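Long-range contacts in processed glycerol phosphate lipoteichoic acid synthase 2 (Bacillus subtilis, PDB 2W8D), which belongs to the sulfatase family of the alkaline phosphatase clan and carries a magnesium ion in a metal site at the end of its central sheet: residues 38-43 with 257-262; 44-49 with 223-228; 75-80 with 286-291. All blocks are in the same frame, centred on the assembly; numbering follows the deposited sequence.

Contact 1 of 3, residues 38-43 with 257-262. With MG (magnesium ion), chain C.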
loop_
_atom_site.group_PDB
_atom_site.type_symbol
_atom_site.label_atom_id
_atom_site.label_comp_id
_atom_site.label_asym_id
_atom_site.label_seq_id
_atom_site.Cartn_x
_atom_site.Cartn_y
_atom_site.Cartn_z
ATOM N N SER A 38 1.365 -6.615 -1.582
ATOM C CA SER A 38 0.897 -5.625 -2.519
ATOM C C SER A 38 0.033 -6.310 -3.560
ATOM O O SER A 38 0.529 -7.108 -4.357
ATOM C CB SER A 38 2.105 -4.951 -3.187
ATOM O OG SER A 38 1.736 -4.230 -4.350
ATOM N N LEU A 39 -1.263 -5.980 -3.549
ATOM C CA LEU A 39 -2.299 -6.539 -4.441
ATOM C C LEU A 39 -2.407 -5.697 -5.688
ATOM O O LEU A 39 -3.084 -4.653 -5.689
ATOM C CB LEU A 39 -3.636 -6.511 -3.723
ATOM C CG LEU A 39 -3.674 -7.254 -2.388
ATOM C CD1 LEU A 39 -4.984 -7.049 -1.670
ATOM C CD2 LEU A 39 -3.424 -8.746 -2.589
ATOM N N GLU A 40 -1.736 -6.127 -6.747
ATOM C CA GLU A 40 -1.571 -5.346 -7.966
ATOM C C GLU A 40 -2.892 -4.835 -8.563
ATOM O O GLU A 40 -3.812 -5.644 -8.855
ATOM C CB GLU A 40 -0.857 -6.219 -9.018
ATOM C CG GLU A 40 -0.444 -5.520 -10.305
ATOM C CD GLU A 40 0.238 -4.174 -10.093
ATOM O OE1 GLU A 40 1.343 -4.120 -9.479
ATOM O OE2 GLU A 40 -0.350 -3.154 -10.540
ATOM N N SER A 41 -2.960 -3.509 -8.763
ATOM C CA SER A 41 -4.031 -2.855 -9.534
ATOM C C SER A 41 -5.439 -3.144 -9.008
ATOM O O SER A 41 -6.410 -3.003 -9.745
ATOM C CB SER A 41 -3.963 -3.279 -11.000
ATOM O OG SER A 41 -2.799 -2.799 -11.652
ATOM N N LEU A 42 -5.536 -3.563 -7.743
ATOM C CA LEU A 42 -6.818 -3.946 -7.139
ATOM C C LEU A 42 -7.543 -2.774 -6.450
ATOM O O LEU A 42 -7.024 -2.168 -5.506
ATOM C CB LEU A 42 -6.600 -5.091 -6.159
ATOM C CG LEU A 42 -7.930 -5.731 -5.739
ATOM C CD1 LEU A 42 -8.580 -6.473 -6.915
ATOM C CD2 LEU A 42 -7.755 -6.645 -4.525
ATOM N N GLN A 43 -8.734 -2.451 -6.929
ATOM C CA GLN A 43 -9.522 -1.297 -6.396
ATOM C C GLN A 43 -10.629 -1.823 -5.483
ATOM O O GLN A 43 -11.111 -2.931 -5.665
ATOM C CB GLN A 43 -10.126 -0.464 -7.548
ATOM C CG GLN A 43 -9.060 0.222 -8.424
ATOM C CD GLN A 43 -9.590 0.841 -9.714
ATOM O OE1 GLN A 43 -10.430 1.769 -9.694
ATOM N NE2 GLN A 43 -9.082 0.361 -10.843
ATOM N N GLY A 257 -4.207 -2.846 -2.051
ATOM C CA GLY A 257 -4.160 -2.579 -3.485
ATOM C C GLY A 257 -3.151 -1.458 -3.687
ATOM O O GLY A 257 -3.132 -0.506 -2.897
ATOM N N ASP A 258 -2.299 -1.553 -4.708
ATOM C CA ASP A 258 -1.233 -0.517 -4.846
ATOM C C ASP A 258 -1.709 0.804 -5.504
ATOM O O ASP A 258 -1.268 1.892 -5.118
ATOM C CB ASP A 258 0.048 -1.091 -5.480
ATOM C CG ASP A 258 -0.172 -1.649 -6.879
ATOM O OD1 ASP A 258 -1.340 -1.877 -7.286
ATOM O OD2 ASP A 258 0.836 -1.825 -7.603
ATOM N N HIS A 259 -2.651 0.722 -6.452
ATOM C CA HIS A 259 -3.168 1.930 -7.120
ATOM C C HIS A 259 -4.274 1.478 -8.022
ATOM O O HIS A 259 -4.541 0.277 -8.062
ATOM C CB HIS A 259 -2.052 2.564 -7.975
ATOM C CG HIS A 259 -1.354 1.552 -8.822
ATOM N ND1 HIS A 259 -1.902 1.051 -9.997
ATOM C CD2 HIS A 259 -0.205 0.866 -8.611
ATOM C CE1 HIS A 259 -1.084 0.145 -10.500
ATOM N NE2 HIS A 259 -0.053 0.002 -9.672
ATOM N N TYR A 260 -4.887 2.387 -8.798
ATOM C CA TYR A 260 -6.005 1.937 -9.644
ATOM C C TYR A 260 -5.511 1.048 -10.750
ATOM O O TYR A 260 -4.406 1.217 -11.211
ATOM C CB TYR A 260 -6.805 3.106 -10.256
ATOM C CG TYR A 260 -5.969 3.950 -11.193
ATOM C CD1 TYR A 260 -5.931 3.661 -12.539
ATOM C CD2 TYR A 260 -5.159 4.992 -10.712
ATOM C CE1 TYR A 260 -5.162 4.430 -13.433
ATOM C CE2 TYR A 260 -4.352 5.774 -11.595
ATOM C CZ TYR A 260 -4.386 5.462 -12.960
ATOM O OH TYR A 260 -3.657 6.135 -13.867
ATOM N N GLY A 261 -6.348 0.129 -11.208
ATOM C CA GLY A 261 -6.042 -0.623 -12.406
ATOM C C GLY A 261 -6.766 -0.072 -13.631
ATOM O O GLY A 261 -6.273 -0.194 -14.764
ATOM N N ILE A 262 -7.944 0.513 -13.412
ATOM C CA ILE A 262 -8.776 0.997 -14.507
ATOM C C ILE A 262 -8.778 2.539 -14.569
ATOM O O ILE A 262 -9.428 3.197 -13.741
ATOM C CB ILE A 262 -10.238 0.504 -14.353
ATOM C CG1 ILE A 262 -10.305 -1.008 -14.046
ATOM C CG2 ILE A 262 -11.045 0.863 -15.614
ATOM C CD1 ILE A 262 -9.700 -1.872 -15.160
HETATM MG MG MG C . 1.090 -1.908 -9.710
#

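Contact 2 of 3, residues 44-49 with 223-228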
loop_
_atom_site.group_PDB
_atom_site.type_symbol
_atom_site.label_atom_id
_atom_site.label_comp_id
_atom_site.label_asym_id
_atom_site.label_seq_id
_atom_site.Cartn_x
_atom_site.Cartn_y
_atom_site.Cartn_z
ATOM N N SER A 44 -11.054 -0.994 -4.541
ATOM C CA SER A 44 -12.051 -1.367 -3.558
ATOM C C SER A 44 -13.418 -1.696 -4.159
ATOM O O SER A 44 -14.157 -2.444 -3.551
ATOM C CB SER A 44 -12.210 -0.255 -2.504
ATOM O OG SER A 44 -11.063 -0.154 -1.646
ATOM N N PHE A 45 -13.772 -1.148 -5.323
ATOM C CA PHE A 45 -15.084 -1.485 -5.902
ATOM C C PHE A 45 -15.276 -2.983 -6.156
ATOM O O PHE A 45 -16.407 -3.458 -6.168
ATOM C CB PHE A 45 -15.426 -0.670 -7.163
ATOM C CG PHE A 45 -14.770 -1.173 -8.416
ATOM C CD1 PHE A 45 -15.383 -2.127 -9.196
ATOM C CD2 PHE A 45 -13.540 -0.680 -8.819
ATOM C CE1 PHE A 45 -14.747 -2.603 -10.363
ATOM C CE2 PHE A 45 -12.933 -1.120 -9.971
ATOM C CZ PHE A 45 -13.522 -2.105 -10.732
ATOM N N ILE A 46 -14.176 -3.692 -6.379
ATOM C CA ILE A 46 -14.157 -5.134 -6.552
ATOM C C ILE A 46 -14.644 -5.932 -5.337
ATOM O O ILE A 46 -15.190 -7.029 -5.497
ATOM C CB ILE A 46 -12.738 -5.620 -6.933
ATOM C CG1 ILE A 46 -12.554 -5.400 -8.431
ATOM C CG2 ILE A 46 -12.608 -7.050 -6.763
ATOM C CD1 ILE A 46 -13.728 -5.998 -9.278
ATOM N N ILE A 47 -14.433 -5.384 -4.142
ATOM C CA ILE A 47 -14.853 -6.028 -2.905
ATOM C C ILE A 47 -16.376 -6.103 -2.882
ATOM O O ILE A 47 -17.070 -5.088 -3.041
ATOM C CB ILE A 47 -14.285 -5.298 -1.669
ATOM C CG1 ILE A 47 -12.755 -5.320 -1.666
ATOM C CG2 ILE A 47 -14.774 -5.937 -0.388
ATOM C CD1 ILE A 47 -12.109 -6.705 -1.862
ATOM N N ASP A 48 -16.880 -7.318 -2.781
ATOM C CA ASP A 48 -18.315 -7.631 -2.775
ATOM C C ASP A 48 -18.977 -7.560 -4.106
ATOM O O ASP A 48 -20.176 -7.770 -4.186
ATOM C CB ASP A 48 -19.098 -6.827 -1.726
ATOM C CG ASP A 48 -18.789 -7.298 -0.313
ATOM O OD1 ASP A 48 -18.359 -8.461 -0.158
ATOM O OD2 ASP A 48 -18.935 -6.521 0.643
ATOM N N TYR A 49 -18.208 -7.264 -5.152
ATOM C CA TYR A 49 -18.752 -7.232 -6.499
ATOM C C TYR A 49 -19.044 -8.658 -6.981
ATOM O O TYR A 49 -18.318 -9.612 -6.652
ATOM C CB TYR A 49 -17.770 -6.584 -7.449
ATOM C CG TYR A 49 -18.457 -5.972 -8.639
ATOM C CD1 TYR A 49 -18.947 -4.663 -8.585
ATOM C CD2 TYR A 49 -18.665 -6.708 -9.794
ATOM C CE1 TYR A 49 -19.620 -4.098 -9.670
ATOM C CE2 TYR A 49 -19.346 -6.157 -10.887
ATOM C CZ TYR A 49 -19.805 -4.856 -10.814
ATOM O OH TYR A 49 -20.463 -4.317 -11.877
ATOM N N ASN A 223 -11.764 -8.187 -18.651
ATOM C CA ASN A 223 -10.742 -9.160 -18.228
ATOM C C ASN A 223 -10.197 -8.854 -16.842
ATOM O O ASN A 223 -9.575 -9.706 -16.188
ATOM C CB ASN A 223 -9.593 -9.208 -19.234
ATOM C CG ASN A 223 -10.005 -9.837 -20.552
ATOM O OD1 ASN A 223 -11.034 -10.503 -20.654
ATOM N ND2 ASN A 223 -9.208 -9.611 -21.571
ATOM N N TYR A 224 -10.423 -7.625 -16.397
ATOM C CA TYR A 224 -10.060 -7.244 -15.050
ATOM C C TYR A 224 -10.593 -8.276 -14.039
ATOM O O TYR A 224 -9.871 -8.686 -13.150
ATOM C CB TYR A 224 -10.646 -5.876 -14.751
ATOM C CG TYR A 224 -10.179 -5.288 -13.451
ATOM C CD1 TYR A 224 -8.838 -4.904 -13.264
ATOM C CD2 TYR A 224 -11.071 -5.114 -12.399
ATOM C CE1 TYR A 224 -8.418 -4.361 -12.051
ATOM C CE2 TYR A 224 -10.658 -4.561 -11.183
ATOM C CZ TYR A 224 -9.347 -4.176 -11.013
ATOM O OH TYR A 224 -8.990 -3.608 -9.810
ATOM N N PHE A 225 -11.862 -8.652 -14.181
ATOM C CA PHE A 225 -12.548 -9.457 -13.185
ATOM C C PHE A 225 -11.987 -10.854 -13.097
ATOM O O PHE A 225 -11.997 -11.415 -12.017
ATOM C CB PHE A 225 -14.055 -9.554 -13.455
ATOM C CG PHE A 225 -14.728 -8.233 -13.490
ATOM C CD1 PHE A 225 -15.011 -7.544 -12.294
ATOM C CD2 PHE A 225 -15.072 -7.642 -14.705
ATOM C CE1 PHE A 225 -15.629 -6.277 -12.306
ATOM C CE2 PHE A 225 -15.683 -6.365 -14.721
ATOM C CZ PHE A 225 -15.959 -5.696 -13.516
ATOM N N GLN A 226 -11.519 -11.395 -14.231
ATOM C CA GLN A 226 -10.840 -12.685 -14.289
ATOM C C GLN A 226 -9.488 -12.704 -13.598
ATOM O O GLN A 226 -9.204 -13.628 -12.838
ATOM C CB GLN A 226 -10.641 -13.128 -15.735
ATOM C CG GLN A 226 -11.919 -13.361 -16.470
ATOM C CD GLN A 226 -11.739 -14.281 -17.650
ATOM O OE1 GLN A 226 -10.619 -14.519 -18.098
ATOM N NE2 GLN A 226 -12.843 -14.812 -18.161
ATOM N N SER A 227 -8.639 -11.707 -13.854
ATOM C CA SER A 227 -7.339 -11.703 -13.180
ATOM C C SER A 227 -7.467 -11.315 -11.714
ATOM O O SER A 227 -6.674 -11.756 -10.885
ATOM C CB SER A 227 -6.261 -10.882 -13.911
ATOM O OG SER A 227 -6.835 -9.726 -14.461
ATOM N N ALA A 228 -8.482 -10.521 -11.384
ATOM C CA ALA A 228 -8.759 -10.232 -9.973
ATOM C C ALA A 228 -9.163 -11.539 -9.236
ATOM O O ALA A 228 -8.734 -11.778 -8.111
ATOM C CB ALA A 228 -9.847 -9.173 -9.826
#

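Contact 3 of 3, residues 75-80 with 286-291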
loop_
_atom_site.group_PDB
_atom_site.type_symbol
_atom_site.label_atom_id
_atom_site.label_comp_id
_atom_site.label_asym_id
_atom_site.label_seq_id
_atom_site.Cartn_x
_atom_site.Cartn_y
_atom_site.Cartn_z
ATOM N N PHE A 75 -9.952 3.855 2.251
ATOM C CA PHE A 75 -8.509 3.968 2.207
ATOM C C PHE A 75 -8.111 4.226 0.750
ATOM O O PHE A 75 -8.598 3.570 -0.142
ATOM C CB PHE A 75 -7.878 2.681 2.767
ATOM C CG PHE A 75 -6.401 2.605 2.587
ATOM C CD1 PHE A 75 -5.539 3.229 3.485
ATOM C CD2 PHE A 75 -5.865 1.906 1.527
ATOM C CE1 PHE A 75 -4.162 3.163 3.320
ATOM C CE2 PHE A 75 -4.480 1.833 1.337
ATOM C CZ PHE A 75 -3.636 2.453 2.219
ATOM N N PHE A 76 -7.263 5.209 0.520
ATOM C CA PHE A 76 -6.965 5.680 -0.806
ATOM C C PHE A 76 -5.484 5.492 -1.160
ATOM O O PHE A 76 -4.597 5.782 -0.345
ATOM C CB PHE A 76 -7.355 7.176 -0.914
ATOM C CG PHE A 76 -8.847 7.424 -0.778
ATOM C CD1 PHE A 76 -9.643 7.635 -1.914
ATOM C CD2 PHE A 76 -9.461 7.442 0.486
ATOM C CE1 PHE A 76 -11.035 7.842 -1.796
ATOM C CE2 PHE A 76 -10.846 7.654 0.611
ATOM C CZ PHE A 76 -11.627 7.852 -0.532
ATOM N N HIS A 77 -5.203 5.083 -2.397
ATOM C CA HIS A 77 -3.801 5.151 -2.864
ATOM C C HIS A 77 -3.382 6.627 -3.061
ATOM O O HIS A 77 -4.200 7.475 -3.383
ATOM C CB HIS A 77 -3.586 4.331 -4.137
ATOM C CG HIS A 77 -4.055 5.021 -5.378
ATOM N ND1 HIS A 77 -3.236 5.856 -6.117
ATOM C CD2 HIS A 77 -5.259 5.016 -6.002
ATOM C CE1 HIS A 77 -3.916 6.334 -7.144
ATOM N NE2 HIS A 77 -5.150 5.854 -7.088
ATOM N N GLN A 78 -2.107 6.932 -2.859
ATOM C CA GLN A 78 -1.648 8.306 -3.019
ATOM C C GLN A 78 -0.504 8.386 -4.020
ATOM O O GLN A 78 0.304 9.317 -3.957
ATOM C CB GLN A 78 -1.237 8.888 -1.654
ATOM C CG GLN A 78 -2.388 8.903 -0.614
ATOM C CD GLN A 78 -1.913 9.296 0.750
ATOM O OE1 GLN A 78 -1.124 8.569 1.375
ATOM N NE2 GLN A 78 -2.353 10.465 1.224
ATOM N N THR A 79 -0.456 7.428 -4.944
ATOM C CA THR A 79 0.625 7.287 -5.891
ATOM C C THR A 79 0.572 8.282 -7.030
ATOM O O THR A 79 -0.490 8.876 -7.323
ATOM C CB THR A 79 0.691 5.846 -6.514
ATOM O OG1 THR A 79 -0.469 5.614 -7.306
ATOM C CG2 THR A 79 0.822 4.738 -5.424
ATOM N N GLY A 80 1.739 8.474 -7.650
ATOM C CA GLY A 80 1.877 9.269 -8.874
ATOM C C GLY A 80 2.490 8.372 -9.955
ATOM O O GLY A 80 2.125 7.165 -10.101
ATOM N N GLN A 286 -13.884 8.787 -6.214
ATOM C CA GLN A 286 -14.391 7.720 -5.358
ATOM C C GLN A 286 -13.788 6.376 -5.713
ATOM O O GLN A 286 -13.636 5.541 -4.833
ATOM C CB GLN A 286 -15.950 7.639 -5.359
ATOM C CG GLN A 286 -16.645 8.970 -5.043
ATOM C CD GLN A 286 -15.998 9.689 -3.864
ATOM O OE1 GLN A 286 -15.862 9.115 -2.799
ATOM N NE2 GLN A 286 -15.590 10.943 -4.057
ATOM N N LEU A 287 -13.437 6.181 -6.990
ATOM C CA LEU A 287 -12.877 4.902 -7.453
ATOM C C LEU A 287 -11.380 4.710 -7.119
ATOM O O LEU A 287 -10.786 3.707 -7.503
ATOM C CB LEU A 287 -13.111 4.721 -8.964
ATOM C CG LEU A 287 -14.579 4.363 -9.270
ATOM C CD1 LEU A 287 -14.959 4.720 -10.714
ATOM C CD2 LEU A 287 -14.874 2.884 -8.911
ATOM N N GLN A 288 -10.774 5.702 -6.467
ATOM C CA GLN A 288 -9.382 5.605 -6.045
ATOM C C GLN A 288 -9.278 4.922 -4.682
ATOM O O GLN A 288 -8.183 4.777 -4.169
ATOM C CB GLN A 288 -8.703 6.984 -6.031
ATOM C CG GLN A 288 -8.766 7.747 -7.400
ATOM C CD GLN A 288 -8.369 6.896 -8.601
ATOM O OE1 GLN A 288 -7.221 6.434 -8.690
ATOM N NE2 GLN A 288 -9.308 6.668 -9.526
ATOM N N ARG A 289 -10.419 4.515 -4.088
ATOM C CA ARG A 289 -10.360 3.623 -2.941
ATOM C C ARG A 289 -9.649 2.316 -3.368
ATOM O O ARG A 289 -10.003 1.713 -4.394
ATOM C CB ARG A 289 -11.765 3.328 -2.393
ATOM C CG ARG A 289 -12.341 4.410 -1.464
ATOM C CD ARG A 289 -13.809 4.142 -1.151
ATOM N NE ARG A 289 -14.387 5.226 -0.345
ATOM C CZ ARG A 289 -14.864 6.380 -0.833
ATOM N NH1 ARG A 289 -14.844 6.630 -2.134
ATOM N NH2 ARG A 289 -15.367 7.294 -0.017
ATOM N N VAL A 290 -8.628 1.932 -2.608
ATOM C CA VAL A 290 -8.030 0.593 -2.674
ATOM C C VAL A 290 -8.184 -0.135 -1.322
ATOM O O VAL A 290 -8.163 0.495 -0.255
ATOM C CB VAL A 290 -6.540 0.605 -3.119
ATOM C CG1 VAL A 290 -6.390 1.302 -4.507
ATOM C CG2 VAL A 290 -5.688 1.311 -2.103
ATOM N N PRO A 291 -8.359 -1.463 -1.369
ATOM C CA PRO A 291 -8.583 -2.160 -0.105
ATOM C C PRO A 291 -7.312 -2.216 0.733
ATOM O O PRO A 291 -6.212 -2.180 0.179
ATOM C CB PRO A 291 -9.032 -3.566 -0.520
ATOM C CG PRO A 291 -8.553 -3.748 -1.937
ATOM C CD PRO A 291 -8.308 -2.354 -2.538
HETATM O O HOH W 1 -10.591 1.174 0.576
#

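Contact 1 of 3, residues 38-43 with 257-262
Asp258, Gly257 and Gln43 carry most of this contact, which builds part of the metal site in a sulfatase-type alpha/beta fold. Parallel strands 33-39 and 251-257 run side by side to this point, where Leu39 bridges Gly257 before both chains turn into loops. Asp258 divides its carboxylate between two tasks. OD2 binds the magnesium ion at 2.1 Å, while OD1 accepts the backbone N-H of Ser41 on its syn side, N to OD1 2.7 Å. Its first torsion, chi1 60°, sets CG between the backbone N and the carbonyl carbon and swings the acid over toward Glu40 and Ser41. Glu40 is its partner on the ion, gripping it with OE1 at 2.2 Å and OE2 at 2.1 Å, the two carboxylate planes 80° apart. Glu40 OE1 and Asp258 OD2 come within 3.0 Å of each other because both bind the magnesium ion. Ser41 OG steadies Glu40 by donating to the anti lone pair of OE2. Thr84, present as phosphothreonine, also belongs to the site. Gly257 lies against the type II turn of residues 39-42, its CA 3.2 Å from Leu39 O in a CA-H...O contact and making a second such contact with Leu42 O. Beside it, the Asp258 N-H adds a weak hydrogen bond to Leu39 O. Gln43 runs alongside Tyr260, pointing the same way, with its CG 3.7 Å from Tyr260 CA and its CD against Tyr260 CB. The hydroxyl of Tyr260 is hydrogen-bonded to Lys83 NZ. His259 is gripped through both ring nitrogens, which together set its rotation: NE2 binds the magnesium ion, and ND1 donates to Tyr260 O at 2.8 Å, nearly in the ring plane but above the plane of the carbonyl.

Contact 2 of 3, residues 44-49 with 223-228
Phe45 and Tyr224 lie nearly parallel, 21° between planes, but slid so far apart that they barely overlap, with centroids 6.0 Å from each other. Ile46 CG1 sits over one face of the Phe45 ring, toward its rim, and CE1 of Phe225 lies at that ring's edge. The same Ile46 CG1 also meets the edge of Tyr224, 3.4 Å from CE2, so this one methylene meets one ring over its face and the other at its edge. A second slipped pair repeats the pattern: Tyr49 and Phe225 have planes 20° apart and centroids 5.6 Å apart, touching obliquely through Tyr49 CD2 and Phe225 CE1.

The end of Ile46 reaches on to Phe225. CG1 is anti to the carbonyl carbon (chi1 -81°), and CD1 continues from there to within 3.6 Å of Phe225 CE1. The isoleucine therefore touches both helix aromatics, CG1 on Tyr224 and CD1 on Phe225. On the loop side a 3-10 turn at 44-46 runs into a type II turn from Ile46 to Tyr49, closed by Tyr49 N to Ile46 O at 3.0 Å, and this brings Tyr49 back to the helix next to Ile46.

Other parts of the chain complete the cluster. Phe202 meets Tyr224 edge to face, Phe216 packs on Phe225, and Val273 of helix 267-273 touches Phe45 and Phe225 while its carbonyl holds the hydroxyl of Tyr49. The arrangement is an apolar, mainly aromatic seam, in which the loop following strand 33-39 is laid on helix 219-244, a helix flanking the central sheet of the sulfatase-type alpha/beta fold.

Contact 3 of 3, residues 75-80 with 286-291
His77 points its ring edge at the amide of Gln288: NE2 donates to OE1 at 2.7 Å, almost straight at 174°, onto a lone pair in the carbonyl plane. The pair lies where strand 70-76 of the mixed sulfatase-type sheet ends, against the loop leading into its antiparallel neighbour 292-296, and a single bridge of Phe76 with Arg289 joins the backbones. Val290 N donates to Phe75 O at 3.0 Å, and His77 N adds a weak hydrogen bond to Gln288 O. The side chain of Arg289 runs alongside that of Phe76, pointing the same way: CG lies over the ring in a CH-pi contact, 3.9 Å from its centroid, and Phe76 CZ sits over the centre of one guanidinium face. Next to it, Val290 CG2 packs on Phe75 CD2 at 3.7 Å.

A second shell holds these groups. Thr79 OG1 is hydrogen-bonded to His77 ND1 at 3.0 Å, so both ring nitrogens are engaged and the imidazole's rotation is set. Gln288 NE2 donates to Asn284 O, and Arg289 NE is hydrogen-bonded to Asn74 OD1. Gln286 OE1 lies in the guanidinium plane, accepting from Arg289 NH1 at 2.8 Å, though NH1 is tilted 34° from the amide carbonyl plane.

Contact 1 holds the magnesium ion, and the other two adjoin it: the centres of contacts 2 and 3 lie about 10 Å and 8 Å from the centre of contact 1. Contact 2 is tied in through Tyr224, whose OH lies 2.6 Å from Ser41 O and 3.1 Å from Gln43 N, both probable hydrogen bonds gripping the loop just past Glu40. Contact 3 joins through a probable hydrogen bond of Gly257 N with Pro291 O, 3.1 Å apart, beside Asp258. Contacts 2 and 3 are about 15 Å apart between centres, yet Ser44 N reaches Arg289 O at 2.9 Å in a probable hydrogen bond. The side chains of Tyr224 and His77 each lie about 10 Å from the magnesium ion, outside its first shell.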